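Local atomic coordinates of 6-phosphogluconate dehydrogenase (Pseudomonas syringae, PDB entry 5U5G), a protein that probably reduces (2-oxopropyl)phosphonate with an NADP(H) cofactor in fosfomycin biosynthesis. Residues A[54-59]-A[85-90]; A[182-187]-A[278-283]; A[189-194]-A[216-221]. One frame throughout, in Å; residues are numbered along the deposited sequence.

Interaction 1 (A[54-59]-A[85-90])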
ATOM      1  N   ALA A  54     -26.027  16.044  30.522  1.00 27.68           N
ATOM      2  CA  ALA A  54     -26.109  17.339  29.863  1.00 24.66           C
ATOM      3  C   ALA A  54     -26.037  17.187  28.354  1.00 26.98           C
ATOM      4  O   ALA A  54     -26.731  17.896  27.613  1.00 24.81           O
ATOM      5  CB  ALA A  54     -24.989  18.257  30.359  1.00 24.58           C
ATOM      6  N   LEU A  55     -25.190  16.277  27.874  1.00 24.17           N
ATOM      7  CA  LEU A  55     -25.047  16.128  26.434  1.00 25.81           C
ATOM      8  C   LEU A  55     -26.334  15.599  25.816  1.00 24.62           C
ATOM      9  O   LEU A  55     -26.833  16.159  24.833  1.00 25.14           O
ATOM     10  CB  LEU A  55     -23.863  15.214  26.123  1.00 27.79           C
ATOM     11  CG  LEU A  55     -23.387  15.122  24.679  1.00 24.19           C
ATOM     12  CD1 LEU A  55     -22.858  16.458  24.194  1.00 26.37           C
ATOM     13  CD2 LEU A  55     -22.298  14.086  24.619  1.00 24.23           C
ATOM     14  N   THR A  56     -26.901  14.536  26.395  1.00 21.46           N
ATOM     15  CA  THR A  56     -28.111  13.941  25.834  1.00 25.80           C
ATOM     16  C   THR A  56     -29.322  14.864  25.941  1.00 29.75           C
ATOM     17  O   THR A  56     -30.265  14.724  25.153  1.00 28.92           O
ATOM     18  CB  THR A  56     -28.421  12.603  26.524  1.00 31.30           C
ATOM     19  OG1 THR A  56     -28.454  12.784  27.947  1.00 30.34           O
ATOM     20  CG2 THR A  56     -27.369  11.533  26.163  1.00 28.25           C
ATOM     21  N   ARG A  57     -29.331  15.800  26.896  1.00 29.08           N
ATOM     22  CA  ARG A  57     -30.423  16.770  26.937  1.00 30.16           C
ATOM     23  C   ARG A  57     -30.433  17.609  25.675  1.00 31.93           C
ATOM     24  O   ARG A  57     -31.497  17.892  25.109  1.00 30.80           O
ATOM     25  CB  ARG A  57     -30.296  17.674  28.167  1.00 29.49           C
ATOM     26  CG  ARG A  57     -31.445  18.683  28.327  1.00 32.52           C
ATOM     27  CD  ARG A  57     -31.169  19.663  29.476  1.00 33.90           C
ATOM     28  NE  ARG A  57     -32.157  20.740  29.572  1.00 34.42           N
ATOM     29  CZ  ARG A  57     -31.983  21.860  30.274  1.00 34.75           C
ATOM     30  NH1 ARG A  57     -30.852  22.071  30.939  1.00 28.43           N
ATOM     31  NH2 ARG A  57     -32.939  22.783  30.303  1.00 32.68           N
ATOM     32  N   ALA A  58     -29.245  17.997  25.205  1.00 26.83           N
ATOM     33  CA  ALA A  58     -29.140  18.908  24.074  1.00 29.89           C
ATOM     34  C   ALA A  58     -29.228  18.198  22.730  1.00 27.59           C
ATOM     35  O   ALA A  58     -29.671  18.801  21.745  1.00 29.75           O
ATOM     36  CB  ALA A  58     -27.818  19.679  24.148  1.00 24.91           C
ATOM     37  N   ALA A  59     -28.783  16.950  22.643  1.00 26.10           N
ATOM     38  CA  ALA A  59     -28.527  16.358  21.338  1.00 28.72           C
ATOM     39  C   ALA A  59     -29.211  15.007  21.219  1.00 27.13           C
ATOM     40  O   ALA A  59     -29.125  14.174  22.129  1.00 28.37           O
ATOM     41  CB  ALA A  59     -27.018  16.235  21.089  1.00 24.98           C
ATOM     42  N   ALA A  85     -28.460   4.695  29.867  1.00 32.47           N
ATOM     43  CA  ALA A  85     -29.402   5.215  30.849  1.00 33.12           C
ATOM     44  C   ALA A  85     -30.026   6.545  30.432  1.00 33.48           C
ATOM     45  O   ALA A  85     -31.106   6.884  30.924  1.00 38.54           O
ATOM     46  CB  ALA A  85     -28.702   5.365  32.204  1.00 32.13           C
ATOM     47  N   CYS A  86     -29.387   7.299  29.538  1.00 33.28           N
ATOM     48  CA  CYS A  86     -29.831   8.647  29.199  1.00 31.15           C
ATOM     49  C   CYS A  86     -30.473   8.767  27.826  1.00 33.08           C
ATOM     50  O   CYS A  86     -31.013   9.833  27.504  1.00 37.42           O
ATOM     51  CB  CYS A  86     -28.654   9.632  29.267  1.00 33.06           C
ATOM     52  SG  CYS A  86     -27.830   9.709  30.851  1.00 37.32           S
ATOM     53  N   LEU A  87     -30.422   7.729  27.005  1.00 32.91           N
ATOM     54  CA  LEU A  87     -30.973   7.822  25.665  1.00 33.74           C
ATOM     55  C   LEU A  87     -32.493   7.885  25.700  1.00 34.52           C
ATOM     56  O   LEU A  87     -33.142   7.285  26.554  1.00 36.94           O
ATOM     57  CB  LEU A  87     -30.534   6.626  24.837  1.00 33.89           C
ATOM     58  CG  LEU A  87     -29.367   6.769  23.871  1.00 39.59           C
ATOM     59  CD1 LEU A  87     -28.192   7.562  24.455  1.00 42.10           C
ATOM     60  CD2 LEU A  87     -28.984   5.359  23.599  1.00 37.41           C
ATOM     61  N   GLU A  88     -33.056   8.618  24.749  1.00 36.04           N
ATOM     62  CA  GLU A  88     -34.489   8.622  24.510  1.00 34.91           C
ATOM     63  C   GLU A  88     -34.815   7.719  23.330  1.00 34.03           C
ATOM     64  O   GLU A  88     -33.956   7.405  22.500  1.00 34.02           O
ATOM     65  CB  GLU A  88     -34.997  10.038  24.238  1.00 33.56           C
ATOM     66  CG  GLU A  88     -35.120  10.901  25.494  1.00 43.91           C
ATOM     67  CD  GLU A  88     -35.218  12.382  25.160  1.00 50.79           C
ATOM     68  OE1 GLU A  88     -35.702  13.168  26.004  1.00 52.06           O
ATOM     69  OE2 GLU A  88     -34.815  12.743  24.041  1.00 50.44           O
ATOM     70  N   VAL A  89     -36.081   7.307  23.261  1.00 33.59           N
ATOM     71  CA  VAL A  89     -36.561   6.597  22.085  1.00 32.99           C
ATOM     72  C   VAL A  89     -36.321   7.458  20.856  1.00 30.90           C
ATOM     73  O   VAL A  89     -36.659   8.644  20.844  1.00 32.77           O
ATOM     74  CB  VAL A  89     -38.050   6.247  22.253  1.00 33.96           C
ATOM     75  CG1 VAL A  89     -38.586   5.593  20.991  1.00 30.27           C
ATOM     76  CG2 VAL A  89     -38.246   5.354  23.470  1.00 36.86           C
ATOM     77  N   GLY A  90     -35.730   6.866  19.813  1.00 27.21           N
ATOM     78  CA  GLY A  90     -35.440   7.583  18.591  1.00 30.48           C
ATOM     79  C   GLY A  90     -34.069   8.232  18.524  1.00 32.86           C
ATOM     80  O   GLY A  90     -33.713   8.782  17.468  1.00 34.42           O
TER

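Interaction 2 (A[182-187]-A[278-283])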
ATOM      1  N   ILE A 182       1.103  -4.164   8.567  1.00 15.47           N
ATOM      2  CA  ILE A 182       2.092  -4.868   7.757  1.00 19.52           C
ATOM      3  C   ILE A 182       2.753  -3.912   6.771  1.00 18.24           C
ATOM      4  O   ILE A 182       3.977  -3.926   6.596  1.00 19.45           O
ATOM      5  CB  ILE A 182       1.441  -6.052   7.024  1.00 17.76           C
ATOM      6  CG1 ILE A 182       0.948  -7.090   8.043  1.00 16.81           C
ATOM      7  CG2 ILE A 182       2.455  -6.660   6.063  1.00 15.61           C
ATOM      8  CD1 ILE A 182      -0.124  -8.072   7.488  1.00 19.10           C
ATOM      9  N   ASN A 183       1.944  -3.084   6.091  1.00 18.61           N
ATOM     10  CA  ASN A 183       2.489  -2.131   5.130  1.00 18.25           C
ATOM     11  C   ASN A 183       3.431  -1.147   5.806  1.00 19.13           C
ATOM     12  O   ASN A 183       4.485  -0.798   5.252  1.00 20.79           O
ATOM     13  CB  ASN A 183       1.365  -1.350   4.436  1.00 15.78           C
ATOM     14  CG  ASN A 183       0.467  -2.241   3.582  1.00 20.64           C
ATOM     15  OD1 ASN A 183       0.773  -3.404   3.353  1.00 19.67           O
ATOM     16  ND2 ASN A 183      -0.633  -1.683   3.099  1.00 17.78           N
ATOM     17  N   LEU A 184       3.029  -0.644   6.978  1.00 19.89           N
ATOM     18  CA  LEU A 184       3.829   0.341   7.693  1.00 17.99           C
ATOM     19  C   LEU A 184       5.159  -0.248   8.125  1.00 18.03           C
ATOM     20  O   LEU A 184       6.211   0.368   7.929  1.00 19.34           O
ATOM     21  CB  LEU A 184       3.054   0.867   8.905  1.00 19.24           C
ATOM     22  CG  LEU A 184       3.790   1.906   9.777  1.00 20.78           C
ATOM     23  CD1 LEU A 184       4.237   3.109   8.950  1.00 18.88           C
ATOM     24  CD2 LEU A 184       2.905   2.366  10.927  1.00 18.29           C
ATOM     25  N   ALA A 185       5.136  -1.443   8.726  1.00 19.22           N
ATOM     26  CA  ALA A 185       6.388  -2.051   9.169  1.00 19.11           C
ATOM     27  C   ALA A 185       7.293  -2.370   7.986  1.00 19.75           C
ATOM     28  O   ALA A 185       8.513  -2.196   8.068  1.00 20.83           O
ATOM     29  CB  ALA A 185       6.110  -3.311   9.984  1.00 20.74           C
ATOM     30  N   GLY A 186       6.717  -2.840   6.879  1.00 19.25           N
ATOM     31  CA  GLY A 186       7.524  -3.071   5.689  1.00 18.34           C
ATOM     32  C   GLY A 186       8.105  -1.783   5.136  1.00 23.09           C
ATOM     33  O   GLY A 186       9.284  -1.724   4.768  1.00 21.33           O
ATOM     34  N   ALA A 187       7.282  -0.727   5.072  1.00 18.84           N
ATOM     35  CA  ALA A 187       7.756   0.528   4.499  1.00 17.89           C
ATOM     36  C   ALA A 187       8.890   1.108   5.331  1.00 19.18           C
ATOM     37  O   ALA A 187       9.884   1.594   4.780  1.00 19.29           O
ATOM     38  CB  ALA A 187       6.600   1.528   4.365  1.00 15.30           C
ATOM     39  N   ASP A 278       4.692   7.515  18.771  1.00 24.62           N
ATOM     40  CA  ASP A 278       4.146   7.351  17.429  1.00 21.76           C
ATOM     41  C   ASP A 278       4.306   5.913  16.943  1.00 23.76           C
ATOM     42  O   ASP A 278       5.320   5.253  17.206  1.00 20.38           O
ATOM     43  CB  ASP A 278       4.843   8.317  16.462  1.00 24.78           C
ATOM     44  CG  ASP A 278       4.004   8.629  15.234  1.00 26.68           C
ATOM     45  OD1 ASP A 278       4.021   7.833  14.252  1.00 22.80           O
ATOM     46  OD2 ASP A 278       3.327   9.680  15.252  1.00 25.96           O
ATOM     47  N   GLN A 279       3.286   5.431  16.218  1.00 23.26           N
ATOM     48  CA  GLN A 279       3.381   4.138  15.544  1.00 20.90           C
ATOM     49  C   GLN A 279       4.655   4.025  14.707  1.00 19.17           C
ATOM     50  O   GLN A 279       5.235   2.941  14.600  1.00 20.58           O
ATOM     51  CB  GLN A 279       2.144   3.914  14.653  1.00 18.70           C
ATOM     52  CG  GLN A 279       1.896   5.054  13.661  1.00 19.81           C
ATOM     53  CD  GLN A 279       0.717   4.823  12.739  1.00 23.94           C
ATOM     54  OE1 GLN A 279       0.082   3.761  12.766  1.00 23.19           O
ATOM     55  NE2 GLN A 279       0.402   5.830  11.925  1.00 19.63           N
ATOM     56  N   CYS A 280       5.109   5.129  14.120  1.00 20.13           N
ATOM     57  CA  CYS A 280       6.306   5.120  13.285  1.00 24.47           C
ATOM     58  C   CYS A 280       7.599   5.039  14.079  1.00 21.45           C
ATOM     59  O   CYS A 280       8.663   5.080  13.465  1.00 23.12           O
ATOM     60  CB  CYS A 280       6.342   6.359  12.392  1.00 20.87           C
ATOM     61  SG  CYS A 280       4.982   6.450  11.214  1.00 22.66           S
ATOM     62  N   GLN A 281       7.550   4.914  15.408  1.00 26.11           N
ATOM     63  CA  GLN A 281       8.782   4.741  16.181  1.00 23.56           C
ATOM     64  C   GLN A 281       9.447   3.385  15.957  1.00 23.00           C
ATOM     65  O   GLN A 281      10.544   3.152  16.481  1.00 23.06           O
ATOM     66  CB  GLN A 281       8.496   4.972  17.667  1.00 22.91           C
ATOM     67  CG  GLN A 281       8.676   6.443  18.076  1.00 23.57           C
ATOM     68  CD  GLN A 281      10.115   6.903  17.891  1.00 27.52           C
ATOM     69  OE1 GLN A 281      11.007   6.454  18.604  1.00 31.23           O
ATOM     70  NE2 GLN A 281      10.351   7.784  16.924  1.00 31.96           N
ATOM     71  N   TYR A 282       8.822   2.487  15.189  1.00 20.33           N
ATOM     72  CA  TYR A 282       9.557   1.339  14.669  1.00 20.91           C
ATOM     73  C   TYR A 282      10.869   1.772  14.011  1.00 22.97           C
ATOM     74  O   TYR A 282      11.851   1.028  14.055  1.00 22.44           O
ATOM     75  CB  TYR A 282       8.690   0.569  13.667  1.00 21.61           C
ATOM     76  CG  TYR A 282       9.282  -0.758  13.187  1.00 21.73           C
ATOM     77  CD1 TYR A 282       9.978  -1.590  14.055  1.00 20.17           C
ATOM     78  CD2 TYR A 282       9.093  -1.191  11.877  1.00 19.94           C
ATOM     79  CE1 TYR A 282      10.492  -2.819  13.622  1.00 22.73           C
ATOM     80  CE2 TYR A 282       9.604  -2.415  11.434  1.00 18.69           C
ATOM     81  CZ  TYR A 282      10.290  -3.223  12.308  1.00 23.71           C
ATOM     82  OH  TYR A 282      10.791  -4.427  11.854  1.00 23.37           O
ATOM     83  N   PHE A 283      10.892   2.962  13.388  1.00 22.83           N
ATOM     84  CA  PHE A 283      12.121   3.518  12.818  1.00 25.10           C
ATOM     85  C   PHE A 283      13.260   3.479  13.823  1.00 28.69           C
ATOM     86  O   PHE A 283      14.349   2.983  13.530  1.00 27.78           O
ATOM     87  CB  PHE A 283      11.904   4.972  12.368  1.00 24.28           C
ATOM     88  CG  PHE A 283      11.539   5.127  10.916  1.00 26.37           C
ATOM     89  CD1 PHE A 283      12.412   4.717   9.912  1.00 25.24           C
ATOM     90  CD2 PHE A 283      10.330   5.713  10.556  1.00 21.30           C
ATOM     91  CE1 PHE A 283      12.064   4.873   8.569  1.00 23.03           C
ATOM     92  CE2 PHE A 283       9.983   5.885   9.231  1.00 21.32           C
ATOM     93  CZ  PHE A 283      10.849   5.461   8.233  1.00 22.76           C
TER

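Interaction 3 (A[189-194]-A[216-221]). With 7VD ((2-oxopropyl)phosphonic acid), chain F.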
ATOM      1  N   GLU A 189      10.992  -0.637   7.135  1.00 22.09           N
ATOM      2  CA  GLU A 189      12.178  -1.446   6.874  1.00 21.96           C
ATOM      3  C   GLU A 189      12.820  -1.068   5.546  1.00 21.11           C
ATOM      4  O   GLU A 189      14.046  -0.986   5.442  1.00 20.70           O
ATOM      5  CB  GLU A 189      11.822  -2.930   6.896  1.00 21.05           C
ATOM      6  CG  GLU A 189      11.599  -3.454   8.299  1.00 24.00           C
ATOM      7  CD  GLU A 189      11.417  -4.956   8.330  1.00 20.93           C
ATOM      8  OE1 GLU A 189      11.871  -5.628   7.377  1.00 23.49           O
ATOM      9  OE2 GLU A 189      10.834  -5.465   9.304  1.00 20.81           O
ATOM     10  N   VAL A 190      12.005  -0.816   4.525  1.00 19.59           N
ATOM     11  CA  VAL A 190      12.550  -0.518   3.209  1.00 20.28           C
ATOM     12  C   VAL A 190      13.206   0.861   3.194  1.00 22.16           C
ATOM     13  O   VAL A 190      14.310   1.031   2.662  1.00 22.03           O
ATOM     14  CB  VAL A 190      11.433  -0.666   2.162  1.00 19.86           C
ATOM     15  CG1 VAL A 190      11.747   0.097   0.902  1.00 21.79           C
ATOM     16  CG2 VAL A 190      11.238  -2.159   1.862  1.00 18.95           C
ATOM     17  N   ILE A 191      12.558   1.856   3.803  1.00 19.68           N
ATOM     18  CA  ILE A 191      13.161   3.183   3.913  1.00 21.73           C
ATOM     19  C   ILE A 191      14.466   3.107   4.691  1.00 22.45           C
ATOM     20  O   ILE A 191      15.472   3.717   4.304  1.00 21.94           O
ATOM     21  CB  ILE A 191      12.177   4.175   4.563  1.00 19.22           C
ATOM     22  CG1 ILE A 191      10.959   4.386   3.661  1.00 17.83           C
ATOM     23  CG2 ILE A 191      12.882   5.496   4.850  1.00 21.28           C
ATOM     24  CD1 ILE A 191       9.804   5.058   4.353  1.00 20.66           C
ATOM     25  N   SER A 192      14.477   2.343   5.788  1.00 22.41           N
ATOM     26  CA  SER A 192      15.672   2.267   6.626  1.00 21.98           C
ATOM     27  C   SER A 192      16.840   1.656   5.866  1.00 23.42           C
ATOM     28  O   SER A 192      17.967   2.165   5.918  1.00 21.63           O
ATOM     29  CB  SER A 192      15.384   1.461   7.891  1.00 21.18           C
ATOM     30  OG  SER A 192      14.389   2.111   8.655  1.00 24.66           O
ATOM     31  N   GLN A 193      16.588   0.544   5.174  1.00 18.28           N
ATOM     32  CA  GLN A 193      17.623  -0.078   4.357  1.00 22.44           C
ATOM     33  C   GLN A 193      18.142   0.892   3.307  1.00 23.22           C
ATOM     34  O   GLN A 193      19.356   0.990   3.091  1.00 26.92           O
ATOM     35  CB  GLN A 193      17.076  -1.348   3.696  1.00 21.70           C
ATOM     36  CG  GLN A 193      16.808  -2.443   4.702  1.00 24.74           C
ATOM     37  CD  GLN A 193      16.184  -3.677   4.087  1.00 31.42           C
ATOM     38  OE1 GLN A 193      16.823  -4.384   3.294  1.00 29.90           O
ATOM     39  NE2 GLN A 193      14.932  -3.958   4.459  1.00 25.15           N
ATOM     40  N   GLY A 194      17.233   1.629   2.658  1.00 21.15           N
ATOM     41  CA  GLY A 194      17.652   2.598   1.660  1.00 22.96           C
ATOM     42  C   GLY A 194      18.612   3.633   2.217  1.00 27.28           C
ATOM     43  O   GLY A 194      19.619   3.962   1.584  1.00 23.60           O
ATOM     44  N   ALA A 216      -0.942   3.603   1.125  1.00 20.63           N
ATOM     45  CA  ALA A 216      -1.325   4.670   2.043  1.00 21.78           C
ATOM     46  C   ALA A 216      -0.350   4.782   3.215  1.00 22.06           C
ATOM     47  O   ALA A 216       0.031   5.894   3.616  1.00 20.94           O
ATOM     48  CB  ALA A 216      -2.757   4.438   2.540  1.00 21.51           C
ATOM     49  N   TYR A 217       0.104   3.647   3.759  1.00 18.01           N
ATOM     50  CA  TYR A 217       0.991   3.727   4.914  1.00 18.25           C
ATOM     51  C   TYR A 217       2.463   3.872   4.559  1.00 20.10           C
ATOM     52  O   TYR A 217       3.247   4.286   5.425  1.00 19.48           O
ATOM     53  CB  TYR A 217       0.777   2.531   5.855  1.00 18.62           C
ATOM     54  CG  TYR A 217      -0.120   2.979   6.983  1.00 22.76           C
ATOM     55  CD1 TYR A 217      -1.499   3.103   6.787  1.00 18.49           C
ATOM     56  CD2 TYR A 217       0.413   3.391   8.208  1.00 19.89           C
ATOM     57  CE1 TYR A 217      -2.335   3.572   7.808  1.00 19.68           C
ATOM     58  CE2 TYR A 217      -0.416   3.852   9.238  1.00 20.37           C
ATOM     59  CZ  TYR A 217      -1.791   3.945   9.028  1.00 23.53           C
ATOM     60  OH  TYR A 217      -2.621   4.406  10.040  1.00 20.60           O
ATOM     61  N   MET A 218       2.861   3.553   3.322  1.00 19.79           N
ATOM     62  CA  MET A 218       4.153   4.029   2.834  1.00 16.97           C
ATOM     63  C   MET A 218       4.200   5.556   2.835  1.00 18.10           C
ATOM     64  O   MET A 218       5.204   6.155   3.245  1.00 18.34           O
ATOM     65  CB  MET A 218       4.426   3.482   1.428  1.00 17.11           C
ATOM     66  CG  MET A 218       5.639   4.119   0.720  1.00 15.40           C
ATOM     67  SD  MET A 218       7.277   3.842   1.451  1.00 18.84           S
ATOM     68  CE  MET A 218       7.598   2.145   0.923  1.00 15.62           C
ATOM     69  N   ASP A 219       3.112   6.201   2.392  1.00 20.13           N
ATOM     70  CA  ASP A 219       3.006   7.658   2.500  1.00 22.05           C
ATOM     71  C   ASP A 219       3.195   8.117   3.941  1.00 23.47           C
ATOM     72  O   ASP A 219       3.935   9.071   4.209  1.00 22.46           O
ATOM     73  CB  ASP A 219       1.655   8.140   1.967  1.00 17.86           C
ATOM     74  CG  ASP A 219       1.518   7.957   0.459  1.00 27.61           C
ATOM     75  OD1 ASP A 219       2.539   7.701  -0.224  1.00 26.48           O
ATOM     76  OD2 ASP A 219       0.378   8.062  -0.039  1.00 29.26           O
ATOM     77  N   VAL A 220       2.534   7.440   4.888  1.00 19.90           N
ATOM     78  CA  VAL A 220       2.688   7.796   6.297  1.00 23.09           C
ATOM     79  C   VAL A 220       4.153   7.703   6.707  1.00 21.76           C
ATOM     80  O   VAL A 220       4.700   8.617   7.332  1.00 22.09           O
ATOM     81  CB  VAL A 220       1.800   6.902   7.181  1.00 23.67           C
ATOM     82  CG1 VAL A 220       2.121   7.141   8.654  1.00 21.13           C
ATOM     83  CG2 VAL A 220       0.331   7.181   6.900  1.00 19.60           C
ATOM     84  N   ALA A 221       4.809   6.593   6.355  1.00 19.28           N
ATOM     85  CA  ALA A 221       6.183   6.370   6.780  1.00 21.29           C
ATOM     86  C   ALA A 221       7.130   7.382   6.143  1.00 23.60           C
ATOM     87  O   ALA A 221       8.053   7.880   6.801  1.00 20.19           O
ATOM     88  CB  ALA A 221       6.604   4.944   6.433  1.00 18.76           C
TER
HETATM   89  P1  7VD F 302      -6.216   4.972   9.932  1.00 22.86           P
HETATM   90  C1  7VD F 302      -5.586   4.926  11.634  1.00 25.91           C
HETATM   91  O2  7VD F 302      -6.997   3.745   9.523  1.00 21.90           O
HETATM   92  O3  7VD F 302      -7.036   6.213   9.670  1.00 20.55           O
HETATM   93  O4  7VD F 302      -4.911   5.043   9.177  1.00 26.38           O
HETATM   94  C6  7VD F 302      -6.107   3.819  12.514  1.00 28.38           C
HETATM   95  O7  7VD F 302      -7.269   3.424  12.425  1.00 26.91           O
HETATM   96  C8  7VD F 302      -5.119   3.242  13.491  1.00 29.09           C

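Interaction 1 (A[54-59]-A[85-90])
Thr-56 and Cys-86 make most of this small contact, and their CA atoms, 6.5 Å apart, mark the closest backbone approach. The shortest approach is between Thr-56 OG1 and Cys-86 CB, at 3.4 Å. The methyl group of the threonine leans on the same methylene, with Thr-56 CG2 3.9 Å from Cys-86 CB, so hydroxyl and methyl approach this carbon from the same side. That methyl also reaches the next residue, though loosely: Thr-56 CG2 lies 4.4 Å from Leu-87 CD1.

The first torsion of Thr-56 explains this division of labour. At chi1 53° the hydroxyl sits between the backbone N and the carbonyl carbon, where it bonds back mainly to Ile-52 O, with Val-53 O as a second acceptor sharing the proton. The oxygen that touches Cys-86 is therefore satisfied by its own helix. Arg-60 forms a second link: it donates through NH2 to the carbonyl of Thr-56 and through NE forms a salt bridge with Glu-88 OE2.

Helix 52-58 leads into strand 61-64 and the loop after helix 83-86 into strand 92-95, neighbouring parallel strands of the Rossmann-type sheet. Across the two segments the surfaces meet by van der Waals contact alone, burying 120 Å² in total, which implies a small touch between the two connections, with Arg-60 bridging them by polar bonds.

Interaction 2 (A[182-187]-A[278-283])
Leu-184 and Gln-279 cross at about a right angle, and one methyl of the leucine does the touching on that side. Leu-184 CD2 rides against the extended glutamine chain, coming closest at 3.6 Å to Gln-279 OE1 and staying within 4.0 Å of Gln-279 CG. The other methyl turns to the next residue, Leu-184 CD1 lying 4.1 Å from Cys-280 SG. A chi1 of 179°, with CG opposite the backbone N, sends CG of the leucine toward the second segment, and the two methyls then part between Gln-279 and Cys-280.

One residue further along helix 168-196, the partner is a ring met at its rim. The carbonyl oxygen of Ala-185 lies in the plane of the Tyr-282 ring, with Ala-185 O 3.5 Å from Tyr-282 CE2. The alanine methyl adds an apolar touch to the same rim atom, Ala-185 CB to Tyr-282 CE2 being 3.9 Å. At the far end, Tyr-282 OH is hydrogen-bonded to Glu-189 OE2, and the ring also packs on Pro-257 of the second subunit.

An Asx turn shapes the start of the second segment: Cys-280 N donates to Asp-278 OD1 at 2.9 Å, nearly straight at 166°, the carboxylate oxygen accepting on its anti lone pair. Beyond it, Gln-279 OE1 accepts from Arg-239, a residue of the (2-oxopropyl)phosphonic acid pocket, and its NE2 bonds Ser-232. Both ends of the amide are so engaged, which should hold it in this rotation, and Leu-184 provides an apolar backing to a second-shell group that probably positions Arg-239 beside the ligand.

Interaction 3 (A[189-194]-A[216-221])
Ile-191 reaches from helix 168-196 toward helix 216-226 through one branch, meeting Met-218 and Ala-221. Its CB only sets the direction, pointing across the gap. The first atom to approach anything opposite is Ile-191 CG1, 4.3 Å from Met-218 SD; chi1 of -65° places this branch beside the backbone N, which brings it toward Met-218 and Ala-221. At the tip, Ile-191 CD1 lies 3.8 Å from Ala-221 CB and 4.0 Å from Met-218 SD. Seen from CD1 these two directions diverge by about 82°, so the methyl is seated between the two side chains. The methionine gets its sulfur there by bending at chi2 and chi3, and its neighbour Phe-208 of helix 201-210 packs on it.

Tyr-217, one residue before Met-218, lines the (2-oxopropyl)phosphonic acid pocket instead. Its hydroxyl donates to O4 of the phosphonate, with Tyr-217 OH 2.5 Å from O4 and the oxygen lying at the ring edge, in plane. Val-220 CG2 sits over the centre of one ring face, and Arg-239 is a second partner of the hydroxyl. Lys-173 and Asn-177 of the same chain, and Arg-212 of the second subunit, also bond the ligand.

Between these two segments the contact is thus apolar, and the same helix carries that packing at Met-218 and Ala-221 and, at Tyr-217, the hydroxyl that binds the phosphonate, probably the substrate.

Overall arrangement
The three contacts fall into two groups on opposite sides of the chain's centre. Interaction 1 belongs to the Rossmann-type sheet domain and closes before the others open; its centre is about 41 Å from that of interaction 2 and 45 Å from that of interaction 3. These last two share helix 168-196 in the helical domain, with centres about 7 Å apart, and interaction 3 is nested within the chain loop closed by interaction 2. They touch, for instance through Gln-279 NE2 and Tyr-217 CE2, 3.4 Å apart, which ties interaction 2 to the ligand-binding ring. Both also meet the second subunit, so both lie where helix packing, the subunit interface and the ligand pocket come close together.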